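Local structure of dermonecrotic toxin (Pasteurella multocida, 2EBF) at residues Phe44-Glu49 with Lys127-Pro132. The protein is a potent mitogenic and bone-resorbing toxin, here as its C-terminal region, associated with severe progressive atrophic rhinitis in pigs. Sequence-based numbering, arbitrary orientation.
Sequences FRIGLE and KALYLP
A single water joins the carbonyl oxygens of Ala128 and Gly47, giving one hydrogen to each. Its modelled distance to Ala128 O, 2.5 Å, is unusually short and is to be read with reserve, while the one to Gly47 O is longer at 3.2 Å. The bridge spans the gap where the two backbones run nearest, with Ile46 CA and Ala128 CA 6.1 Å apart, and the water supplies the donor that two carbonyl oxygens cannot give each other. Beside it the methyl of Ala128 points toward the loop, its CB 3.8 Å from Gly47 O, so helix and loop meet here through one small side chain and backbone.

The apolar contacts are two separate touches near the helix terminus. Ile46 has positive phi and psi (53° and 51°), a left-handed helical conformation at the bend of the loop. Its CG2 stands anti to the backbone N and reaches Leu129 CD1 at 3.8 Å, the two side chains passing at a slant. The CB of Leu129 leaves the backbone away from the loop, yet its CD1 branch turns back to make this touch. These two buried residues and Ala128 all touch Met95 of helix 88-108, while Arg91 of the same helix hydrogen-bonds Ile46 O. Farther along, past the point where Tyr130 leaves helical geometry, Leu131 brings CD2 to within 4.4 Å of Phe44 CE2, a looser contact with the ring. Met160 and Met163 of helix 151-164 pack against the same phenylalanine.

The arrangement is a water-bridged packing of the loop that precedes helix 54-60 on the C-terminal end of helix 115-129, at the helical Membrane Localization Domain of the toxin's C-terminal region.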
loop_
_atom_site.group_PDB
_atom_site.type_symbol
_atom_site.label_atom_id
_atom_site.label_comp_id
_atom_site.label_asym_id
_atom_site.label_seq_id
_atom_site.Cartn_x
_atom_site.Cartn_y
_atom_site.Cartn_z
ATOM N N PHE A 44 -8.580 8.155 19.073
ATOM C CA PHE A 44 -8.809 7.007 18.184
ATOM C C PHE A 44 -9.007 5.700 18.927
ATOM O O PHE A 44 -8.671 4.631 18.420
ATOM C CB PHE A 44 -7.665 6.880 17.165
ATOM C CG PHE A 44 -7.467 8.125 16.335
ATOM C CD1 PHE A 44 -6.187 8.585 16.028
ATOM C CD2 PHE A 44 -8.561 8.849 15.895
ATOM C CE1 PHE A 44 -6.004 9.751 15.269
ATOM C CE2 PHE A 44 -8.396 10.038 15.148
ATOM C CZ PHE A 44 -7.107 10.476 14.828
ATOM N N ARG A 45 -9.573 5.775 20.120
ATOM C CA ARG A 45 -9.659 4.580 20.958
ATOM C C ARG A 45 -10.851 3.670 20.597
ATOM O O ARG A 45 -10.997 2.580 21.149
ATOM C CB ARG A 45 -9.663 4.964 22.437
ATOM C CG ARG A 45 -10.813 5.824 22.852
ATOM C CD ARG A 45 -10.719 6.158 24.332
ATOM N NE ARG A 45 -11.896 6.903 24.756
ATOM C CZ ARG A 45 -12.061 8.211 24.587
ATOM N NH1 ARG A 45 -11.114 8.952 24.003
ATOM N NH2 ARG A 45 -13.179 8.784 25.009
ATOM N N ILE A 46 -11.680 4.111 19.650
ATOM C CA ILE A 46 -12.809 3.288 19.145
ATOM C C ILE A 46 -13.681 2.804 20.312
ATOM O O ILE A 46 -13.967 1.605 20.469
ATOM C CB ILE A 46 -12.332 2.119 18.223
ATOM C CG1 ILE A 46 -11.413 2.641 17.111
ATOM C CG2 ILE A 46 -13.501 1.420 17.557
ATOM C CD1 ILE A 46 -9.998 2.319 17.356
ATOM N N GLY A 47 -14.066 3.759 21.155
ATOM C CA GLY A 47 -14.830 3.472 22.362
ATOM C C GLY A 47 -16.229 3.006 22.019
ATOM O O GLY A 47 -16.833 3.493 21.050
ATOM N N LEU A 48 -16.742 2.062 22.812
ATOM C CA LEU A 48 -18.068 1.478 22.569
ATOM C C LEU A 48 -19.162 1.951 23.526
ATOM O O LEU A 48 -20.228 1.350 23.583
ATOM C CB LEU A 48 -17.982 -0.046 22.579
ATOM C CG LEU A 48 -17.107 -0.660 21.477
ATOM C CD1 LEU A 48 -16.975 -2.141 21.684
ATOM C CD2 LEU A 48 -17.675 -0.337 20.080
ATOM N N GLU A 49 -18.910 3.043 24.248
ATOM C CA GLU A 49 -19.885 3.566 25.220
ATOM C C GLU A 49 -21.210 3.994 24.598
ATOM O O GLU A 49 -22.238 4.016 25.277
ATOM C CB GLU A 49 -19.302 4.723 26.039
ATOM C CG GLU A 49 -18.134 4.329 26.924
ATOM C CD GLU A 49 -16.776 4.596 26.283
ATOM O OE1 GLU A 49 -15.834 4.929 27.039
ATOM O OE2 GLU A 49 -16.641 4.483 25.043
ATOM N N LYS A 127 -20.855 6.961 14.311
ATOM C CA LYS A 127 -20.394 7.953 15.268
ATOM C C LYS A 127 -19.227 7.457 16.129
ATOM O O LYS A 127 -18.406 8.260 16.557
ATOM C CB LYS A 127 -21.546 8.440 16.161
ATOM C CG LYS A 127 -22.645 9.180 15.400
ATOM C CD LYS A 127 -23.457 10.105 16.311
ATOM C CE LYS A 127 -24.414 9.345 17.204
ATOM N NZ LYS A 127 -25.179 10.273 18.108
ATOM N N ALA A 128 -19.156 6.148 16.384
ATOM C CA ALA A 128 -18.058 5.581 17.153
ATOM C C ALA A 128 -16.743 5.563 16.370
ATOM O O ALA A 128 -15.654 5.591 16.966
ATOM C CB ALA A 128 -18.411 4.160 17.629
ATOM N N LEU A 129 -16.850 5.484 15.046
ATOM C CA LEU A 129 -15.686 5.383 14.157
ATOM C C LEU A 129 -15.209 6.716 13.592
ATOM O O LEU A 129 -14.002 6.954 13.480
ATOM C CB LEU A 129 -16.040 4.486 12.987
ATOM C CG LEU A 129 -15.604 3.017 12.985
ATOM C CD1 LEU A 129 -15.090 2.533 14.331
ATOM C CD2 LEU A 129 -16.733 2.195 12.466
ATOM N N TYR A 130 -16.167 7.546 13.193
ATOM C CA TYR A 130 -15.888 8.812 12.530
ATOM C C TYR A 130 -16.260 9.950 13.457
ATOM O O TYR A 130 -17.432 10.175 13.740
ATOM C CB TYR A 130 -16.623 8.879 11.179
ATOM C CG TYR A 130 -16.186 7.757 10.259
ATOM C CD1 TYR A 130 -15.057 7.894 9.449
ATOM C CD2 TYR A 130 -16.866 6.528 10.242
ATOM C CE1 TYR A 130 -14.639 6.866 8.615
ATOM C CE2 TYR A 130 -16.444 5.490 9.410
ATOM C CZ TYR A 130 -15.326 5.666 8.608
ATOM O OH TYR A 130 -14.886 4.640 7.806
ATOM N N LEU A 131 -15.238 10.649 13.942
ATOM C CA LEU A 131 -15.416 11.709 14.921
ATOM C C LEU A 131 -15.977 12.932 14.171
ATOM O O LEU A 131 -15.933 12.950 12.944
ATOM C CB LEU A 131 -14.080 12.006 15.599
ATOM C CG LEU A 131 -13.584 10.952 16.619
ATOM C CD1 LEU A 131 -13.657 9.555 16.053
ATOM C CD2 LEU A 131 -12.177 11.245 17.044
ATOM N N PRO A 132 -16.532 13.924 14.894
ATOM C CA PRO A 132 -17.139 15.082 14.212
ATOM C C PRO A 132 -16.249 15.800 13.195
ATOM O O PRO A 132 -16.758 16.325 12.198
ATOM C CB PRO A 132 -17.486 16.024 15.372
ATOM C CG PRO A 132 -17.708 15.103 16.528
ATOM C CD PRO A 132 -16.663 14.036 16.360
HETATM O O HOH W 1 -15.472 5.929 19.474
#